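Local coordinates for DNA photolyase (Agrobacterium tumefaciens, PDB 4U63), which uses light to repair cyclobutane pyrimidine dimers in ultraviolet-damaged DNA, with a flavin cofactor and a methenyltetrahydrofolate antenna chromophore, at residues A369-L372 and I373-L377; A99-I102 and L103-I107; P213-A216 and K217-D221; A79-S82 and S83-E86. All blocks are in the same frame, centred on the assembly; numbering follows the deposited sequence.

Contact 1 (A369-L372 and I373-L377)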
loop_
_atom_site.group_PDB
_atom_site.type_symbol
_atom_site.label_atom_id
_atom_site.label_comp_id
_atom_site.label_asym_id
_atom_site.label_seq_id
_atom_site.Cartn_x
_atom_site.Cartn_y
_atom_site.Cartn_z
ATOM N N ALA A 369 0.928 -15.244 4.817
ATOM C CA ALA A 369 -0.164 -14.880 5.721
ATOM C C ALA A 369 -0.871 -16.141 6.201
ATOM O O ALA A 369 -1.104 -16.315 7.388
ATOM C CB ALA A 369 -1.135 -13.929 5.029
ATOM N N SER A 370 -1.196 -17.031 5.272
ATOM C CA SER A 370 -1.807 -18.297 5.624
ATOM C C SER A 370 -0.892 -19.135 6.527
ATOM O O SER A 370 -1.358 -19.765 7.483
ATOM C CB SER A 370 -2.191 -19.081 4.366
ATOM O OG SER A 370 -2.906 -20.249 4.724
ATOM N N PHE A 371 0.409 -19.139 6.245
ATOM C CA PHE A 371 1.328 -19.883 7.092
ATOM C C PHE A 371 1.289 -19.393 8.550
ATOM O O PHE A 371 1.267 -20.203 9.485
ATOM C CB PHE A 371 2.746 -19.812 6.565
ATOM C CG PHE A 371 3.671 -20.775 7.243
ATOM C CD1 PHE A 371 3.747 -22.091 6.817
ATOM C CD2 PHE A 371 4.449 -20.379 8.327
ATOM C CE1 PHE A 371 4.580 -22.995 7.437
ATOM C CE2 PHE A 371 5.296 -21.284 8.956
ATOM C CZ PHE A 371 5.362 -22.593 8.511
ATOM N N LEU A 372 1.271 -18.076 8.736
ATOM C CA LEU A 372 1.213 -17.500 10.079
ATOM C C LEU A 372 -0.070 -17.869 10.824
ATOM O O LEU A 372 -0.030 -18.332 11.962
ATOM C CB LEU A 372 1.326 -15.974 9.997
ATOM C CG LEU A 372 1.360 -15.232 11.329
ATOM C CD1 LEU A 372 2.614 -15.613 12.108
ATOM C CD2 LEU A 372 1.290 -13.735 11.114
ATOM N N ILE A 373 -1.200 -17.677 10.150
ATOM C CA ILE A 373 -2.534 -17.837 10.753
ATOM C C ILE A 373 -2.878 -19.305 10.992
ATOM O O ILE A 373 -3.417 -19.666 12.049
ATOM C CB ILE A 373 -3.609 -17.197 9.832
ATOM C CG1 ILE A 373 -3.382 -15.682 9.745
ATOM C CG2 ILE A 373 -5.031 -17.497 10.318
ATOM C CD1 ILE A 373 -4.027 -15.032 8.545
ATOM N N LYS A 374 -2.578 -20.150 10.011
ATOM C CA LYS A 374 -3.006 -21.552 10.059
ATOM C C LYS A 374 -1.921 -22.495 10.527
ATOM O O LYS A 374 -2.135 -23.241 11.460
ATOM C CB LYS A 374 -3.573 -21.958 8.712
ATOM C CG LYS A 374 -4.744 -21.056 8.360
ATOM C CD LYS A 374 -5.446 -21.467 7.111
ATOM C CE LYS A 374 -6.638 -20.564 6.869
ATOM N NZ LYS A 374 -7.344 -20.978 5.645
ATOM N N HIS A 375 -0.755 -22.459 9.902
ATOM C CA HIS A 375 0.338 -23.342 10.336
ATOM C C HIS A 375 0.905 -22.991 11.700
ATOM O O HIS A 375 1.205 -23.897 12.471
ATOM C CB HIS A 375 1.449 -23.397 9.296
ATOM C CG HIS A 375 1.104 -24.241 8.123
ATOM N ND1 HIS A 375 0.233 -23.821 7.145
ATOM C CD2 HIS A 375 1.488 -25.490 7.778
ATOM C CE1 HIS A 375 0.102 -24.768 6.240
ATOM N NE2 HIS A 375 0.850 -25.790 6.600
ATOM N N LEU A 376 1.045 -21.698 12.006
ATOM C CA LEU A 376 1.556 -21.289 13.331
ATOM C C LEU A 376 0.446 -20.899 14.321
ATOM O O LEU A 376 0.709 -20.734 15.504
ATOM C CB LEU A 376 2.573 -20.154 13.191
ATOM C CG LEU A 376 3.699 -20.415 12.189
ATOM C CD1 LEU A 376 4.661 -19.236 12.144
ATOM C CD2 LEU A 376 4.446 -21.700 12.530
ATOM N N LEU A 377 -0.785 -20.760 13.834
ATOM C CA LEU A 377 -1.927 -20.392 14.670
ATOM C C LEU A 377 -1.685 -19.093 15.438
ATOM O O LEU A 377 -2.024 -18.987 16.625
ATOM C CB LEU A 377 -2.279 -21.553 15.612
ATOM C CG LEU A 377 -3.767 -21.768 15.850
ATOM C CD1 LEU A 377 -4.436 -22.186 14.550
ATOM C CD2 LEU A 377 -3.998 -22.806 16.932
HETATM O O HOH W 1 -5.159 -21.042 3.838
#
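His375 CB sits over one face of the Phe371 ring, 3.8 Å from its centroid, a CH-pi contact near the C-terminal end of helix 362-375. Beyond that methylene the imidazole runs almost parallel to the phenyl ring, the planes 10° apart, but the two rings are slid so far that they barely overlap. Leu376 meets the same phenyl ring obliquely, with its CD2 3.7 Å from Phe371 CE2. Leu376 CD1 also lies against the Phe371 ring and comes within 4.2 Å of Leu372 CD1. Phe371 can serve both partners because its CG stands anti to the backbone N (chi1 -169°), which sets CG beside the carbonyl carbon and the ring where His375 and Leu376 can reach it.

The backbone bonding changes near this cluster. Lys374 N still donates to Ser370 O at 2.8 Å in the alpha-helical pattern, whereas Leu376 N reaches back five residues to Phe371 O at 2.9 Å, a wider pi-type turn.

On another side, one water links Ser370 OG to Lys374 NZ, accepting from the ammonium group at 2.8 Å. The extended lysine also donates to the carbonyls of Phe416 and Arg418, and His375 NE2 is hydrogen-bonded to His480 ND1.

Within the FAD-binding domain, Ala369 touches the flavin cofactor. Trp403 of helix 398-407 packs on Ala369 and Ile373, Trp337 of helix 331-338 touches Phe371, Leu372 and Leu376, and Ala483 of helix 480-495 lies against His375.

Contact 2 (A99-I102 and L103-I107). With SO4 (sulfate ion), chain O.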
loop_
_atom_site.group_PDB
_atom_site.type_symbol
_atom_site.label_atom_id
_atom_site.label_comp_id
_atom_site.label_asym_id
_atom_site.label_seq_id
_atom_site.Cartn_x
_atom_site.Cartn_y
_atom_site.Cartn_z
ATOM N N ALA A 99 -2.463 20.071 13.475
ATOM C CA ALA A 99 -2.816 20.591 12.148
ATOM C C ALA A 99 -3.596 21.899 12.245
ATOM O O ALA A 99 -3.318 22.840 11.508
ATOM C CB ALA A 99 -3.610 19.560 11.364
ATOM N N GLU A 100 -4.564 21.960 13.159
ATOM C CA GLU A 100 -5.367 23.170 13.312
ATOM C C GLU A 100 -4.501 24.373 13.682
ATOM O O GLU A 100 -4.630 25.431 13.081
ATOM C CB GLU A 100 -6.475 22.986 14.345
ATOM C CG GLU A 100 -7.410 24.183 14.403
ATOM C CD GLU A 100 -8.433 24.121 15.528
ATOM O OE1 GLU A 100 -8.450 23.156 16.310
ATOM O OE2 GLU A 100 -9.224 25.072 15.627
ATOM N N ARG A 101 -3.630 24.195 14.676
ATOM C CA ARG A 101 -2.730 25.261 15.128
ATOM C C ARG A 101 -1.793 25.701 13.992
ATOM O O ARG A 101 -1.600 26.897 13.770
ATOM C CB ARG A 101 -1.937 24.789 16.359
ATOM C CG ARG A 101 -1.290 25.885 17.199
ATOM C CD ARG A 101 0.091 26.279 16.705
ATOM N NE ARG A 101 1.009 25.134 16.627
ATOM C CZ ARG A 101 2.096 25.065 15.851
ATOM N NH1 ARG A 101 2.443 26.074 15.044
ATOM N NH2 ARG A 101 2.845 23.965 15.873
ATOM N N ILE A 102 -1.229 24.737 13.271
ATOM C CA ILE A 102 -0.319 25.043 12.154
ATOM C C ILE A 102 -1.043 25.804 11.044
ATOM O O ILE A 102 -0.537 26.809 10.534
ATOM C CB ILE A 102 0.341 23.761 11.598
ATOM C CG1 ILE A 102 1.396 23.268 12.584
ATOM C CG2 ILE A 102 0.980 23.997 10.232
ATOM C CD1 ILE A 102 1.728 21.809 12.422
ATOM N N LEU A 103 -2.225 25.324 10.675
ATOM C CA LEU A 103 -2.997 25.967 9.614
ATOM C C LEU A 103 -3.436 27.377 10.009
ATOM O O LEU A 103 -3.331 28.296 9.211
ATOM C CB LEU A 103 -4.184 25.102 9.202
ATOM C CG LEU A 103 -3.815 23.816 8.450
ATOM C CD1 LEU A 103 -5.033 22.929 8.317
ATOM C CD2 LEU A 103 -3.221 24.099 7.069
ATOM N N ARG A 104 -3.910 27.547 11.243
ATOM C CA ARG A 104 -4.284 28.877 11.735
ATOM C C ARG A 104 -3.106 29.849 11.733
ATOM O O ARG A 104 -3.263 31.017 11.376
ATOM C CB ARG A 104 -4.887 28.789 13.134
ATOM C CG ARG A 104 -6.304 28.270 13.154
ATOM C CD ARG A 104 -6.806 28.186 14.583
ATOM N NE ARG A 104 -8.141 27.597 14.684
ATOM C CZ ARG A 104 -9.283 28.236 14.414
ATOM N NH1 ARG A 104 -9.283 29.506 14.007
ATOM N NH2 ARG A 104 -10.445 27.595 14.552
ATOM N N ASP A 105 -1.932 29.362 12.132
ATOM C CA ASP A 105 -0.723 30.178 12.118
ATOM C C ASP A 105 -0.327 30.566 10.685
ATOM O O ASP A 105 0.019 31.721 10.439
ATOM C CB ASP A 105 0.428 29.464 12.831
ATOM C CG ASP A 105 0.238 29.393 14.346
ATOM O OD1 ASP A 105 -0.829 29.807 14.872
ATOM O OD2 ASP A 105 1.172 28.912 15.023
ATOM N N LEU A 106 -0.390 29.617 9.749
ATOM C CA LEU A 106 -0.124 29.918 8.323
ATOM C C LEU A 106 -1.122 30.921 7.753
ATOM O O LEU A 106 -0.746 31.833 7.022
ATOM C CB LEU A 106 -0.140 28.650 7.462
ATOM C CG LEU A 106 1.103 27.770 7.533
ATOM C CD1 LEU A 106 0.848 26.443 6.834
ATOM C CD2 LEU A 106 2.307 28.468 6.913
ATOM N N ILE A 107 -2.390 30.736 8.094
ATOM C CA ILE A 107 -3.463 31.636 7.670
ATOM C C ILE A 107 -3.207 33.055 8.178
ATOM O O ILE A 107 -3.263 34.015 7.405
ATOM C CB ILE A 107 -4.837 31.104 8.145
ATOM C CG1 ILE A 107 -5.238 29.885 7.315
ATOM C CG2 ILE A 107 -5.929 32.162 8.040
ATOM C CD1 ILE A 107 -6.245 28.985 7.986
HETATM S S SO4 O . 1.413 21.917 18.883
HETATM O O1 SO4 O . 0.120 22.489 19.317
HETATM O O2 SO4 O . 2.507 22.454 19.720
HETATM O O3 SO4 O . 1.376 20.447 19.025
HETATM O O4 SO4 O . 1.644 22.254 17.464
#
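Two salt bridges of i to i+4 spacing, Glu100 with Arg104 and Arg101 with Asp105, run along the first turns of helix 99-110, which links strands 93-96 and 114-118 of the parallel, Rossmann-like sheet.

Among the charged pairs, Arg104 holds a single oxygen side-on: Glu100 OE2 accepts from Arg104 NE at 2.9 Å and from Arg104 NH2 at 3.0 Å. That oxygen lies in the guanidinium plane, although the carboxylate itself is turned 47° from it. Arg104 NH2 has a second anionic partner, Asp139. Arg101 folds over instead, bent at chi2 (-87°) and chi3, and its NH1 comes to Asp105 OD2 at 3.1 Å from above the carboxylate plane.

The apolar contact lies on the sheet side. Ile102 CG2 and Leu106 CD1 are 4.2 Å apart on side chains that lie alongside each other; Ile102 rests on Ile58, and Leu106 on Ile28 and Val56.

The anion contact is at the helix start, where a sulfate, probably from the crystallisation liquor, is also hydrogen-bonded to Asp98 N. Sulfate O4 lies at the guanidinium edge and accepts hydrogen bonds from Arg101 NE at 3.1 Å and Arg101 NH2 at 2.6 Å.

Contact 3 (P213-A216 and K217-D221). With MHF (5,10-methenyl-6,7,8-trihydrofolic acid), chain B.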
loop_
_atom_site.group_PDB
_atom_site.type_symbol
_atom_site.label_atom_id
_atom_site.label_comp_id
_atom_site.label_asym_id
_atom_site.label_seq_id
_atom_site.Cartn_x
_atom_site.Cartn_y
_atom_site.Cartn_z
ATOM N N PRO A 213 22.631 0.483 10.856
ATOM C CA PRO A 213 22.905 0.157 9.454
ATOM C C PRO A 213 21.840 0.711 8.518
ATOM O O PRO A 213 20.715 0.953 8.942
ATOM C CB PRO A 213 22.832 -1.364 9.453
ATOM C CG PRO A 213 21.767 -1.666 10.461
ATOM C CD PRO A 213 21.875 -0.595 11.523
ATOM N N ASP A 214 22.195 0.908 7.252
ATOM C CA ASP A 214 21.210 1.285 6.247
ATOM C C ASP A 214 20.511 0.008 5.772
ATOM O O ASP A 214 20.872 -0.588 4.745
ATOM C CB ASP A 214 21.850 2.042 5.074
ATOM C CG ASP A 214 20.834 2.439 3.991
ATOM O OD1 ASP A 214 19.596 2.320 4.209
ATOM O OD2 ASP A 214 21.289 2.869 2.910
ATOM N N TRP A 215 19.497 -0.393 6.530
ATOM C CA TRP A 215 18.725 -1.592 6.219
ATOM C C TRP A 215 17.869 -1.448 4.956
ATOM O O TRP A 215 17.355 -2.440 4.437
ATOM C CB TRP A 215 17.845 -1.993 7.407
ATOM C CG TRP A 215 17.011 -0.879 8.003
ATOM C CD1 TRP A 215 17.275 -0.178 9.160
ATOM C CD2 TRP A 215 15.775 -0.362 7.498
ATOM N NE1 TRP A 215 16.282 0.740 9.396
ATOM C CE2 TRP A 215 15.347 0.650 8.394
ATOM C CE3 TRP A 215 14.985 -0.653 6.377
ATOM C CZ2 TRP A 215 14.164 1.373 8.196
ATOM C CZ3 TRP A 215 13.809 0.062 6.180
ATOM C CH2 TRP A 215 13.412 1.069 7.083
ATOM N N ALA A 216 17.714 -0.218 4.466
ATOM C CA ALA A 216 16.993 0.033 3.227
ATOM C C ALA A 216 17.946 0.178 2.051
ATOM O O ALA A 216 17.558 0.698 1.011
ATOM C CB ALA A 216 16.150 1.287 3.371
ATOM N N LYS A 217 19.191 -0.287 2.193
ATOM C CA LYS A 217 20.192 -0.053 1.154
ATOM C C LYS A 217 19.826 -0.651 -0.199
ATOM O O LYS A 217 20.278 -0.138 -1.226
ATOM C CB LYS A 217 21.576 -0.534 1.583
ATOM C CG LYS A 217 21.709 -2.024 1.834
ATOM C CD LYS A 217 23.110 -2.341 2.340
ATOM C CE LYS A 217 23.220 -3.780 2.804
ATOM N NZ LYS A 217 23.038 -4.744 1.686
ATOM N N ASP A 218 19.023 -1.721 -0.214
ATOM C CA ASP A 218 18.592 -2.325 -1.486
ATOM C C ASP A 218 17.227 -1.837 -1.973
ATOM O O ASP A 218 16.800 -2.207 -3.066
ATOM C CB ASP A 218 18.628 -3.856 -1.399
ATOM C CG ASP A 218 20.045 -4.405 -1.319
ATOM O OD1 ASP A 218 21.019 -3.639 -1.528
ATOM O OD2 ASP A 218 20.187 -5.612 -1.045
ATOM N N PHE A 219 16.552 -0.994 -1.195
ATOM C CA PHE A 219 15.265 -0.432 -1.623
ATOM C C PHE A 219 15.423 0.341 -2.931
ATOM O O PHE A 219 14.578 0.242 -3.813
ATOM C CB PHE A 219 14.683 0.501 -0.559
ATOM C CG PHE A 219 14.008 -0.194 0.594
ATOM C CD1 PHE A 219 14.332 -1.505 0.970
ATOM C CD2 PHE A 219 13.047 0.487 1.327
ATOM C CE1 PHE A 219 13.697 -2.101 2.041
ATOM C CE2 PHE A 219 12.412 -0.104 2.400
ATOM C CZ PHE A 219 12.730 -1.401 2.754
ATOM N N SER A 220 16.522 1.092 -3.063
ATOM C CA SER A 220 16.753 1.900 -4.257
ATOM C C SER A 220 16.992 1.067 -5.526
ATOM O O SER A 220 16.904 1.605 -6.627
ATOM C CB SER A 220 17.922 2.866 -4.054
ATOM O OG SER A 220 19.118 2.167 -3.756
ATOM N N ASP A 221 17.290 -0.228 -5.374
ATOM C CA ASP A 221 17.424 -1.136 -6.521
ATOM C C ASP A 221 16.085 -1.341 -7.206
ATOM O O ASP A 221 16.027 -1.611 -8.414
ATOM C CB ASP A 221 17.977 -2.505 -6.086
ATOM C CG ASP A 221 19.413 -2.439 -5.589
ATOM O OD1 ASP A 221 20.131 -1.465 -5.908
ATOM O OD2 ASP A 221 19.832 -3.378 -4.881
HETATM N N1 MHF B . 11.256 -2.834 6.569
HETATM C C2 MHF B . 11.899 -3.572 5.658
HETATM N NA2 MHF B . 11.250 -3.859 4.514
HETATM N N3 MHF B . 13.186 -4.023 5.846
HETATM C C4 MHF B . 13.849 -3.753 6.984
HETATM O O4 MHF B . 15.009 -4.159 7.175
HETATM C C4A MHF B . 13.168 -2.944 8.005
HETATM N N5 MHF B . 13.699 -2.626 9.243
HETATM C C6 MHF B . 12.852 -2.221 10.367
HETATM C C7 MHF B . 11.869 -1.185 9.811
HETATM N N8 MHF B . 11.157 -1.733 8.650
HETATM C C8A MHF B . 11.797 -2.502 7.741
HETATM C C9 MHF B . 13.850 -1.742 11.438
HETATM N N10 MHF B . 15.173 -1.836 10.788
HETATM C C11 MHF B . 15.039 -2.774 9.684
HETATM C C12 MHF B . 18.709 -2.275 13.076
HETATM C C13 MHF B . 18.407 -3.237 12.101
HETATM C C14 MHF B . 17.254 -3.131 11.345
HETATM C C15 MHF B . 16.359 -2.057 11.552
HETATM C C16 MHF B . 16.672 -1.090 12.499
HETATM C C17 MHF B . 17.835 -1.197 13.257
HETATM C C MHF B . 19.969 -2.352 13.900
HETATM O O MHF B . 20.251 -1.376 14.578
HETATM N N MHF B . 20.768 -3.424 13.819
HETATM C CA MHF B . 22.084 -3.527 14.429
HETATM C CB MHF B . 22.128 -4.588 15.529
HETATM C CG MHF B . 20.810 -4.756 16.281
HETATM C CD MHF B . 19.760 -5.575 15.550
HETATM O OE1 MHF B . 20.058 -6.195 14.507
HETATM O OE2 MHF B . 18.605 -5.604 16.023
HETATM C CT MHF B . 23.102 -3.861 13.369
HETATM O O1 MHF B . 23.935 -2.984 13.053
HETATM O O2 MHF B . 23.089 -4.993 12.829
HETATM O O HOH W 2 17.583 -3.221 1.801
HETATM O O HOH W 3 18.239 2.252 -1.019
#
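Ala216 O has two donors: Phe219 N at 3.0 Å and a water at 2.6 Å that itself accepts from Ser220 N. The oxygen belongs to a type I beta turn, Asp214 to Lys217, that leads into the short, weakly bonded helix 219-222 and forms part of the antenna folate pocket. Lys217 N closes the turn on Asp214 O at 3.1 Å, and a second water joins Trp215 O to Asp218 N.

The turn brings three side chains together. Ala216 CB lies over a face of the Phe219 ring, 3.9 Å from its centroid, in a CH-pi contact. Trp215 turns an edge toward the Phe219 face in an offset edge-to-face pair, the planes 74° apart. Trp72 of helix 68-87 meets Phe219 edge-to-face and also touches Ala216.

Trp215 CG lies between its backbone N and carbonyl carbon (chi1 49°), and the indole spreads one face along the methenyltetrahydrofolate. Trp215 NE1 approaches the folate N10 to 3.1 Å, and folate C11 lies 3.2 Å above the Trp215 indole plane. Phe219 uses its rim instead, with CZ 3.4 Å from the folate NA2.

Contact 4 (A79-S82 and S83-E86)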
loop_
_atom_site.group_PDB
_atom_site.type_symbol
_atom_site.label_atom_id
_atom_site.label_comp_id
_atom_site.label_asym_id
_atom_site.label_seq_id
_atom_site.Cartn_x
_atom_site.Cartn_y
_atom_site.Cartn_z
ATOM N N ALA A 79 11.166 14.899 -0.594
ATOM C CA ALA A 79 12.278 15.510 -1.309
ATOM C C ALA A 79 11.927 15.715 -2.784
ATOM O O ALA A 79 12.179 16.780 -3.344
ATOM C CB ALA A 79 13.531 14.668 -1.175
ATOM N N ALA A 80 11.326 14.705 -3.406
ATOM C CA ALA A 80 10.944 14.811 -4.821
ATOM C C ALA A 80 9.849 15.850 -5.046
ATOM O O ALA A 80 9.924 16.631 -5.993
ATOM C CB ALA A 80 10.509 13.462 -5.358
ATOM N N LEU A 81 8.838 15.863 -4.177
ATOM C CA LEU A 81 7.745 16.829 -4.303
ATOM C C LEU A 81 8.269 18.261 -4.151
ATOM O O LEU A 81 7.897 19.147 -4.927
ATOM C CB LEU A 81 6.632 16.552 -3.275
ATOM C CG LEU A 81 5.445 17.515 -3.324
ATOM C CD1 LEU A 81 4.734 17.417 -4.666
ATOM C CD2 LEU A 81 4.484 17.230 -2.178
ATOM N N SER A 82 9.124 18.477 -3.148
ATOM C CA SER A 82 9.747 19.785 -2.929
ATOM C C SER A 82 10.466 20.250 -4.186
ATOM O O SER A 82 10.310 21.398 -4.602
ATOM C CB SER A 82 10.740 19.746 -1.766
ATOM O OG SER A 82 11.454 20.973 -1.678
ATOM N N SER A 83 11.246 19.348 -4.785
ATOM C CA SER A 83 11.987 19.668 -6.003
ATOM C C SER A 83 11.024 20.047 -7.130
ATOM O O SER A 83 11.247 21.030 -7.829
ATOM C CB SER A 83 12.874 18.494 -6.421
ATOM O OG SER A 83 13.628 18.816 -7.570
ATOM N N SER A 84 9.940 19.278 -7.287
ATOM C CA SER A 84 8.966 19.554 -8.357
ATOM C C SER A 84 8.251 20.896 -8.136
ATOM O O SER A 84 8.026 21.645 -9.085
ATOM C CB SER A 84 7.966 18.395 -8.533
ATOM O OG SER A 84 7.012 18.339 -7.494
ATOM N N LEU A 85 7.905 21.200 -6.886
ATOM C CA LEU A 85 7.276 22.483 -6.561
ATOM C C LEU A 85 8.205 23.675 -6.829
ATOM O O LEU A 85 7.767 24.713 -7.339
ATOM C CB LEU A 85 6.804 22.506 -5.107
ATOM C CG LEU A 85 5.563 21.664 -4.812
ATOM C CD1 LEU A 85 5.403 21.437 -3.315
ATOM C CD2 LEU A 85 4.308 22.305 -5.390
ATOM N N GLU A 86 9.481 23.519 -6.490
ATOM C CA GLU A 86 10.472 24.565 -6.734
ATOM C C GLU A 86 10.698 24.825 -8.217
ATOM O O GLU A 86 10.926 25.973 -8.608
ATOM C CB GLU A 86 11.771 24.259 -5.995
ATOM C CG GLU A 86 11.577 24.336 -4.485
ATOM C CD GLU A 86 12.863 24.358 -3.693
ATOM O OE1 GLU A 86 13.933 24.028 -4.251
ATOM O OE2 GLU A 86 12.792 24.711 -2.495
HETATM O O HOH W 4 10.649 23.432 -0.926
HETATM O O HOH W 5 14.001 20.959 -3.006
#
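Ser84 OG turns back onto the carbonyl of Leu81, donating to Leu81 O at 2.8 Å, within helix 68-87, the helix of the beta-alpha-beta unit formed with strands 53-59 and 93-96. The same oxygen takes the regular helical bond from Leu85 N, also at 2.8 Å, so two donors share it. What allows the serine bond is its rotamer: OG lies between the backbone N and the carbonyl carbon (chi1 74°), which directs it at the preceding turn and satisfies the hydroxyl within the helix. Leu81 CD1 lies 3.7 Å from this hydroxyl.

The two leucines adopt different rotamers. Leu81 CG is anti to its backbone N (chi1 180°) and stays about level with its CA along the helix, whereas Leu85 CG, anti to the carbonyl carbon (chi1 -73°), leans back toward the preceding turn. They converge obliquely, with Leu81 CG 3.9 Å from Leu85 CD1. Both are buried, Leu81 against Leu35 and Leu85 against Leu37 and Leu191; Ser84 also touches Leu37.

On a more polar side, a water joins Ser82 OG to Glu86 OE2, and a second links Ser82 OG to Glu86 OE1, the latter by a weak bond. Ser82 has two conformers, and the water bridge, described for one of them, is correspondingly doubtful. Glu86 CG, beside the backbone N, rests near the carbonyl that holds its own amide: Glu86 N donates to Ser82 O at 3.0 Å, and Glu86 CG lies 3.2 Å from that oxygen.

How the contacts relate
Contact 1 is almost wholly buried among the helices of the FAD-binding domain; the other three are partly buried. Contacts 2 and 4 belong to two helices attached to the same parallel sheet, with centres about 22 Å apart, and each turns leucine or isoleucine inward and polar groups outward: salt bridges in contact 2, serine and water in contact 4. Contact 3 is a beta turn running into a weak helix, with Trp215 and Phe219 against the folate; Trp72, on the helix that carries contact 4, borders it. Aromatic packing marks contacts 1 and 3, but in contact 3 the rings themselves meet the folate, while in contact 1 only Ala369 touches FAD.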